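Local coordinates for protein glucose-6-phosphate isomerase (Plasmodium falciparum, PDB 3QKI) that probably interconverts alpha-D-glucose 6-phosphate and beta-D-fructose 6-phosphate, an isomerisation used in glycolysis and gluconeogenesis, at residues E182-A187 with K331-F336; F313-S318 with L322-A327. All coordinates share one frame; numbering follows the deposited sequence.

In the fold
Both contacts are buried around helix 318-328, and their centres lie about 8 Å apart. Along the chain interaction 2 is nested inside interaction 1: 182-187 comes first, then 313-318, 322-327 and 331-336. Interaction 1 pairs helix 179-197, which follows strand 168-172 of the five-stranded parallel sheet, with helix 330-349. Interaction 2 joins the loop after strand 302-303, at the edge of that sheet, to helix 318-328. Helix 330-349 comes next in the chain. The two contacts touch directly: Leu324 packs on Tyr185 and Met333, and Thr316 on Phe336. Through them the apolar side chains form one continuous buried patch. Interaction 2 lies nearer the sugar-binding residues, its side chains about 8 Å from Gly176 and Lys250.

Interaction 1: residues E182-A187 with K331-F336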
ATOM      1  N   GLU A 182      -7.709  -1.150  12.056  1.00  8.00           N
ATOM      2  CA  GLU A 182      -7.945  -1.895  10.832  1.00  7.89           C
ATOM      3  C   GLU A 182      -6.916  -3.016  10.641  1.00 14.29           C
ATOM      4  O   GLU A 182      -7.285  -4.123  10.210  1.00 14.13           O
ATOM      5  CB  GLU A 182      -8.058  -0.982   9.594  1.00  9.14           C
ATOM      6  CG  GLU A 182      -8.391  -1.806   8.354  1.00 14.51           C
ATOM      7  CD  GLU A 182      -8.917  -1.024   7.176  1.00 22.93           C
ATOM      8  OE1 GLU A 182      -8.436   0.107   6.949  1.00 26.95           O
ATOM      9  OE2 GLU A 182      -9.799  -1.554   6.468  1.00 21.12           O
ATOM     10  N   PHE A 183      -5.655  -2.762  11.026  1.00 11.95           N
ATOM     11  CA  PHE A 183      -4.620  -3.798  10.963  1.00 10.90           C
ATOM     12  C   PHE A 183      -5.107  -4.998  11.807  1.00 14.44           C
ATOM     13  O   PHE A 183      -5.180  -6.105  11.294  1.00 14.22           O
ATOM     14  CB  PHE A 183      -3.239  -3.251  11.440  1.00 10.97           C
ATOM     15  CG  PHE A 183      -2.393  -4.196  12.287  1.00 12.32           C
ATOM     16  CD1 PHE A 183      -2.147  -5.503  11.877  1.00 14.20           C
ATOM     17  CD2 PHE A 183      -1.866  -3.782  13.505  1.00 15.28           C
ATOM     18  CE1 PHE A 183      -1.437  -6.392  12.697  1.00 15.91           C
ATOM     19  CE2 PHE A 183      -1.105  -4.655  14.292  1.00 17.43           C
ATOM     20  CZ  PHE A 183      -0.899  -5.952  13.883  1.00 15.20           C
ATOM     21  N   VAL A 184      -5.449  -4.767  13.083  1.00 12.29           N
ATOM     22  CA  VAL A 184      -5.864  -5.833  14.016  1.00 11.57           C
ATOM     23  C   VAL A 184      -7.170  -6.492  13.587  1.00 14.86           C
ATOM     24  O   VAL A 184      -7.289  -7.709  13.667  1.00 14.20           O
ATOM     25  CB  VAL A 184      -5.891  -5.376  15.504  1.00 14.95           C
ATOM     26  CG1 VAL A 184      -6.272  -6.539  16.438  1.00 14.53           C
ATOM     27  CG2 VAL A 184      -4.546  -4.787  15.924  1.00 14.57           C
ATOM     28  N   TYR A 185      -8.131  -5.701  13.107  1.00 13.29           N
ATOM     29  CA  TYR A 185      -9.404  -6.201  12.649  1.00 13.21           C
ATOM     30  C   TYR A 185      -9.225  -7.231  11.498  1.00 15.26           C
ATOM     31  O   TYR A 185      -9.676  -8.372  11.595  1.00 12.83           O
ATOM     32  CB  TYR A 185     -10.332  -5.039  12.239  1.00 13.51           C
ATOM     33  CG  TYR A 185     -11.637  -5.557  11.692  1.00 14.49           C
ATOM     34  CD1 TYR A 185     -12.558  -6.203  12.523  1.00 14.71           C
ATOM     35  CD2 TYR A 185     -11.914  -5.495  10.326  1.00 14.50           C
ATOM     36  CE1 TYR A 185     -13.717  -6.763  12.012  1.00 13.79           C
ATOM     37  CE2 TYR A 185     -13.070  -6.060   9.804  1.00 15.26           C
ATOM     38  CZ  TYR A 185     -13.974  -6.679  10.655  1.00 17.30           C
ATOM     39  OH  TYR A 185     -15.147  -7.160  10.162  1.00 18.25           O
ATOM     40  N   GLU A 186      -8.558  -6.824  10.437  1.00 12.71           N
ATOM     41  CA  GLU A 186      -8.296  -7.705   9.302  1.00 12.12           C
ATOM     42  C   GLU A 186      -7.415  -8.911   9.676  1.00 16.69           C
ATOM     43  O   GLU A 186      -7.640 -10.004   9.164  1.00 16.21           O
ATOM     44  CB  GLU A 186      -7.691  -6.906   8.141  1.00 12.90           C
ATOM     45  CG  GLU A 186      -8.706  -5.999   7.458  1.00 16.56           C
ATOM     46  CD  GLU A 186      -9.853  -6.713   6.772  1.00 24.71           C
ATOM     47  OE1 GLU A 186      -9.659  -7.851   6.281  1.00 26.87           O
ATOM     48  OE2 GLU A 186     -10.965  -6.143   6.752  1.00 30.93           O
ATOM     49  N   ALA A 187      -6.441  -8.715  10.576  1.00 11.87           N
ATOM     50  CA  ALA A 187      -5.547  -9.787  11.002  1.00 12.00           C
ATOM     51  C   ALA A 187      -6.280 -10.892  11.759  1.00 16.64           C
ATOM     52  O   ALA A 187      -6.004 -12.072  11.561  1.00 13.36           O
ATOM     53  CB  ALA A 187      -4.440  -9.224  11.879  1.00 12.25           C
ATOM     54  N   LYS A 331     -12.691 -10.716  26.030  1.00 18.83           N
ATOM     55  CA  LYS A 331     -11.746 -11.778  26.419  1.00 18.56           C
ATOM     56  C   LYS A 331     -10.627 -11.906  25.378  1.00 19.07           C
ATOM     57  O   LYS A 331      -9.469 -12.039  25.750  1.00 17.59           O
ATOM     58  CB  LYS A 331     -12.437 -13.145  26.567  1.00 22.17           C
ATOM     59  CG  LYS A 331     -13.080 -13.384  27.917  1.00 55.79           C
ATOM     60  CD  LYS A 331     -13.459 -14.859  28.122  1.00 77.33           C
ATOM     61  CE  LYS A 331     -12.286 -15.753  28.477  1.00 96.65           C
ATOM     62  NZ  LYS A 331     -12.735 -17.134  28.811  1.00107.09           N
ATOM     63  N   ASN A 332     -10.973 -11.849  24.081  1.00 13.51           N
ATOM     64  CA  ASN A 332      -9.981 -11.938  23.010  1.00 13.25           C
ATOM     65  C   ASN A 332      -9.057 -10.703  23.039  1.00 13.35           C
ATOM     66  O   ASN A 332      -7.851 -10.851  22.970  1.00 13.80           O
ATOM     67  CB  ASN A 332     -10.664 -12.099  21.651  1.00 12.43           C
ATOM     68  CG  ASN A 332     -11.188 -13.485  21.382  1.00 27.40           C
ATOM     69  OD1 ASN A 332     -10.574 -14.480  21.725  1.00 19.56           O
ATOM     70  ND2 ASN A 332     -12.327 -13.573  20.727  1.00 18.64           N
ATOM     71  N   MET A 333      -9.627  -9.517  23.242  1.00 10.44           N
ATOM     72  CA  MET A 333      -8.881  -8.272  23.336  1.00  9.06           C
ATOM     73  C   MET A 333      -7.977  -8.200  24.569  1.00 17.57           C
ATOM     74  O   MET A 333      -6.890  -7.602  24.481  1.00 17.51           O
ATOM     75  CB  MET A 333      -9.769  -7.059  23.117  1.00 10.93           C
ATOM     76  CG  MET A 333     -10.343  -6.985  21.693  1.00 13.31           C
ATOM     77  SD  MET A 333      -9.240  -7.602  20.369  1.00 17.76           S
ATOM     78  CE  MET A 333      -7.917  -6.327  20.408  1.00 14.37           C
ATOM     79  N   ARG A 334      -8.389  -8.872  25.688  1.00 14.56           N
ATOM     80  CA  ARG A 334      -7.581  -8.937  26.901  0.50 14.19           C
ATOM     81  C   ARG A 334      -6.312  -9.746  26.582  1.00 16.43           C
ATOM     82  O   ARG A 334      -5.220  -9.344  26.977  1.00 14.53           O
ATOM     83  CB  ARG A 334      -8.392  -9.561  28.053  0.50 13.78           C
ATOM     84  CG  ARG A 334      -7.657  -9.657  29.386  0.50 20.32           C
ATOM     85  CD  ARG A 334      -8.616  -9.852  30.553  0.50 17.05           C
ATOM     86  NE  ARG A 334      -9.629 -10.868  30.275  0.50 22.64           N
ATOM     87  CZ  ARG A 334     -10.887 -10.817  30.701  0.50 42.23           C
ATOM     88  NH1 ARG A 334     -11.295  -9.811  31.471  0.50 33.52           N
ATOM     89  NH2 ARG A 334     -11.736 -11.782  30.395  0.50 33.06           N
ATOM     90  N   ASN A 335      -6.451 -10.850  25.807  1.00 14.68           N
ATOM     91  CA  ASN A 335      -5.310 -11.669  25.399  1.00 14.32           C
ATOM     92  C   ASN A 335      -4.358 -10.868  24.501  1.00 17.11           C
ATOM     93  O   ASN A 335      -3.145 -11.039  24.619  1.00 14.38           O
ATOM     94  CB  ASN A 335      -5.755 -12.938  24.667  1.00 17.56           C
ATOM     95  CG  ASN A 335      -6.322 -13.954  25.615  1.00 42.53           C
ATOM     96  OD1 ASN A 335      -6.026 -13.958  26.820  1.00 32.72           O
ATOM     97  ND2 ASN A 335      -7.186 -14.814  25.111  1.00 36.31           N
ATOM     98  N   PHE A 336      -4.915 -10.030  23.585  1.00 12.45           N
ATOM     99  CA  PHE A 336      -4.144  -9.145  22.701  1.00 10.84           C
ATOM    100  C   PHE A 336      -3.327  -8.189  23.581  1.00 13.37           C
ATOM    101  O   PHE A 336      -2.132  -8.016  23.351  1.00 13.56           O
ATOM    102  CB  PHE A 336      -5.061  -8.347  21.777  1.00 13.18           C
ATOM    103  CG  PHE A 336      -4.361  -7.316  20.902  1.00 15.96           C
ATOM    104  CD1 PHE A 336      -3.786  -7.682  19.689  1.00 20.09           C
ATOM    105  CD2 PHE A 336      -4.317  -5.975  21.272  1.00 16.79           C
ATOM    106  CE1 PHE A 336      -3.145  -6.732  18.880  1.00 19.94           C
ATOM    107  CE2 PHE A 336      -3.681  -5.029  20.459  1.00 20.29           C
ATOM    108  CZ  PHE A 336      -3.086  -5.418  19.276  1.00 18.61           C
TER
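One helical turn before Phe336, which meets Val184 across the contact, Asn332 ND2 is held by two acceptors. They are Phe328 O, four residues earlier, and Glu196 OE1. The second bond ties helix 330-349 to helix 179-197 through polar groups. The contact between 182-187 and 331-336 is itself apolar and small, burying 115 Å² in all. Val184 and Phe336 approach from opposite directions, spanning 9.5 Å between their CA atoms. Val184 CG2 sits obliquely against the outer end of the Phe336 ring, 3.7 Å from Phe336 CZ. The other methyl, Val184 CG1, lies 4.0 Å from Phe336 CE1, so both branches of the valine meet the ring. Phe336 carries CG anti to its N (chi1 175°), which sends the ring across to helix 179-197. Val184 CG2 also lies 3.7 Å above the plane of the Phe183 ring, toward the rim of one face. It thus touches both phenylalanine rings. The chain of Met333 is folded at every torsion, and Met333 CE ends 4.3 Å from Val184 CG1. Leu324 of helix 318-328 touches both Val184 and Met333. Helix 523-543 adds Phe523 on Met333 and Leu530 on Phe336, while Tyr185 turns to strand 219-223.

Interaction 2: residues F313-S318 with L322-A327; sequences FSVTSS and LPLSIA
This contact is the capped start of a helix: the loop 313-318 runs into helix 318-328, and the first turn joins the two segments. It lies in the sugar-isomerase (SIS) fold of the family, after the edge strand 302-303 of the parallel sheet. The joining bond is the helical one from Leu322 N to Ser318 O, 3.0 Å long. Ser318 O also meets Pro323 CD at 3.7 Å. Pro323 has no N-H to give to the turn before, and the helix is kinked there. Ser317 is the N-cap. Its OG accepts the N-H of Val319 and gives its own proton to Ser314 O at 2.6 Å, in the carbonyl plane on a lone pair. Ser314 O also takes the N-H of Ser317, closing a type I beta turn from Ser314 to Ser317. One carbonyl so holds both the cap and the turn. Ser318 OG is hydrogen-bonded to Glu304 O, just after strand 302-303. The side chain of Ser318 is about 8 Å from that of Lys250, which can bind beta-D-fructose 6-phosphate. The side chains of Val315 and Leu324 cross at about a right angle, with Val315 CG2, anti to its N, 4.1 Å from Leu324 CD1.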
ATOM      1  N   PHE A 313      -0.032   5.394  18.419  1.00 12.43           N
ATOM      2  CA  PHE A 313       0.186   4.419  19.503  1.00 12.14           C
ATOM      3  C   PHE A 313      -1.160   4.174  20.247  1.00 16.41           C
ATOM      4  O   PHE A 313      -1.166   3.692  21.376  1.00 17.79           O
ATOM      5  CB  PHE A 313       1.219   4.982  20.507  1.00 14.01           C
ATOM      6  CG  PHE A 313       2.611   5.223  19.964  1.00 15.54           C
ATOM      7  CD1 PHE A 313       3.545   4.189  19.914  1.00 18.31           C
ATOM      8  CD2 PHE A 313       3.007   6.495  19.558  1.00 16.57           C
ATOM      9  CE1 PHE A 313       4.849   4.415  19.452  1.00 19.06           C
ATOM     10  CE2 PHE A 313       4.306   6.720  19.077  1.00 19.66           C
ATOM     11  CZ  PHE A 313       5.221   5.676  19.034  1.00 18.09           C
ATOM     12  N   SER A 314      -2.284   4.546  19.641  1.00 12.45           N
ATOM     13  CA  SER A 314      -3.606   4.514  20.299  1.00 11.46           C
ATOM     14  C   SER A 314      -4.469   3.251  20.199  1.00 14.07           C
ATOM     15  O   SER A 314      -5.448   3.159  20.927  1.00 13.51           O
ATOM     16  CB  SER A 314      -4.411   5.769  19.953  1.00 14.08           C
ATOM     17  OG  SER A 314      -4.990   5.688  18.660  1.00 18.31           O
ATOM     18  N   VAL A 315      -4.109   2.262  19.353  1.00 10.92           N
ATOM     19  CA  VAL A 315      -4.909   1.027  19.203  1.00 10.81           C
ATOM     20  C   VAL A 315      -5.170   0.274  20.523  1.00 17.02           C
ATOM     21  O   VAL A 315      -6.245  -0.309  20.664  1.00 16.16           O
ATOM     22  CB  VAL A 315      -4.489   0.088  18.028  1.00 13.62           C
ATOM     23  CG1 VAL A 315      -3.189  -0.637  18.339  1.00 13.59           C
ATOM     24  CG2 VAL A 315      -5.587  -0.930  17.693  1.00 12.45           C
ATOM     25  N   THR A 316      -4.208   0.291  21.482  1.00 13.68           N
ATOM     26  CA  THR A 316      -4.386  -0.371  22.777  1.00 12.78           C
ATOM     27  C   THR A 316      -5.186   0.460  23.794  1.00 15.29           C
ATOM     28  O   THR A 316      -5.448  -0.008  24.898  1.00 15.33           O
ATOM     29  CB  THR A 316      -3.074  -0.961  23.321  1.00 16.53           C
ATOM     30  OG1 THR A 316      -2.128   0.100  23.525  1.00 16.82           O
ATOM     31  CG2 THR A 316      -2.506  -2.058  22.402  1.00 11.06           C
ATOM     32  N   SER A 317      -5.637   1.653  23.409  1.00 11.39           N
ATOM     33  CA  SER A 317      -6.520   2.456  24.267  1.00 10.20           C
ATOM     34  C   SER A 317      -7.935   2.141  23.754  1.00 15.53           C
ATOM     35  O   SER A 317      -8.067   1.327  22.828  1.00 14.43           O
ATOM     36  CB  SER A 317      -6.239   3.951  24.099  1.00  9.24           C
ATOM     37  OG  SER A 317      -6.721   4.441  22.851  1.00 12.57           O
ATOM     38  N   SER A 318      -8.980   2.828  24.287  1.00 12.70           N
ATOM     39  CA  SER A 318     -10.362   2.686  23.816  1.00 12.62           C
ATOM     40  C   SER A 318     -10.496   2.868  22.283  1.00 14.97           C
ATOM     41  O   SER A 318     -11.393   2.271  21.689  1.00 15.64           O
ATOM     42  CB  SER A 318     -11.283   3.658  24.544  1.00 15.73           C
ATOM     43  OG  SER A 318     -10.772   4.976  24.477  1.00 23.43           O
ATOM     44  N   LEU A 322     -12.282  -0.596  22.071  1.00 12.18           N
ATOM     45  CA  LEU A 322     -13.740  -0.574  21.972  1.00 12.43           C
ATOM     46  C   LEU A 322     -14.281  -1.237  20.681  1.00 14.76           C
ATOM     47  O   LEU A 322     -14.976  -2.244  20.817  1.00 12.32           O
ATOM     48  CB  LEU A 322     -14.328   0.818  22.209  1.00 12.22           C
ATOM     49  CG  LEU A 322     -15.814   0.944  21.947  1.00 16.49           C
ATOM     50  CD1 LEU A 322     -16.644   0.202  23.010  1.00 15.91           C
ATOM     51  CD2 LEU A 322     -16.194   2.369  21.835  1.00 16.10           C
ATOM     52  N   PRO A 323     -13.943  -0.806  19.436  1.00 12.47           N
ATOM     53  CA  PRO A 323     -14.502  -1.506  18.269  1.00 12.28           C
ATOM     54  C   PRO A 323     -14.046  -2.961  18.167  1.00 16.05           C
ATOM     55  O   PRO A 323     -14.845  -3.801  17.767  1.00 17.53           O
ATOM     56  CB  PRO A 323     -14.037  -0.665  17.081  1.00 13.39           C
ATOM     57  CG  PRO A 323     -12.822   0.044  17.580  1.00 18.14           C
ATOM     58  CD  PRO A 323     -13.130   0.355  19.016  1.00 14.48           C
ATOM     59  N   LEU A 324     -12.809  -3.274  18.585  1.00 11.89           N
ATOM     60  CA  LEU A 324     -12.323  -4.665  18.484  1.00 12.29           C
ATOM     61  C   LEU A 324     -12.965  -5.616  19.507  1.00 15.59           C
ATOM     62  O   LEU A 324     -13.130  -6.797  19.202  1.00 12.98           O
ATOM     63  CB  LEU A 324     -10.781  -4.738  18.525  1.00 11.91           C
ATOM     64  CG  LEU A 324     -10.023  -4.026  17.368  1.00 16.16           C
ATOM     65  CD1 LEU A 324      -8.535  -3.762  17.751  1.00 12.69           C
ATOM     66  CD2 LEU A 324     -10.167  -4.787  16.039  1.00 15.43           C
ATOM     67  N   SER A 325     -13.319  -5.111  20.711  1.00 12.15           N
ATOM     68  CA  SER A 325     -14.028  -5.907  21.714  1.00 12.90           C
ATOM     69  C   SER A 325     -15.488  -6.102  21.255  1.00 14.88           C
ATOM     70  O   SER A 325     -16.053  -7.134  21.529  1.00 16.41           O
ATOM     71  CB  SER A 325     -14.013  -5.215  23.075  1.00 15.05           C
ATOM     72  OG  SER A 325     -12.703  -5.180  23.614  1.00 18.33           O
ATOM     73  N   ILE A 326     -16.072  -5.157  20.524  1.00 12.50           N
ATOM     74  CA  ILE A 326     -17.428  -5.348  19.969  1.00 11.64           C
ATOM     75  C   ILE A 326     -17.354  -6.475  18.913  1.00 17.06           C
ATOM     76  O   ILE A 326     -18.125  -7.432  18.967  1.00 17.59           O
ATOM     77  CB  ILE A 326     -18.040  -4.046  19.396  1.00 14.09           C
ATOM     78  CG1 ILE A 326     -18.407  -3.057  20.539  1.00 14.19           C
ATOM     79  CG2 ILE A 326     -19.281  -4.355  18.492  1.00 15.57           C
ATOM     80  CD1 ILE A 326     -18.610  -1.611  20.101  1.00 13.15           C
ATOM     81  N   ALA A 327     -16.382  -6.381  17.995  1.00 14.13           N
ATOM     82  CA  ALA A 327     -16.217  -7.362  16.918  1.00 13.30           C
ATOM     83  C   ALA A 327     -15.853  -8.752  17.406  1.00 17.56           C
ATOM     84  O   ALA A 327     -16.374  -9.745  16.876  1.00 17.49           O
ATOM     85  CB  ALA A 327     -15.165  -6.866  15.925  1.00 13.94           C
TER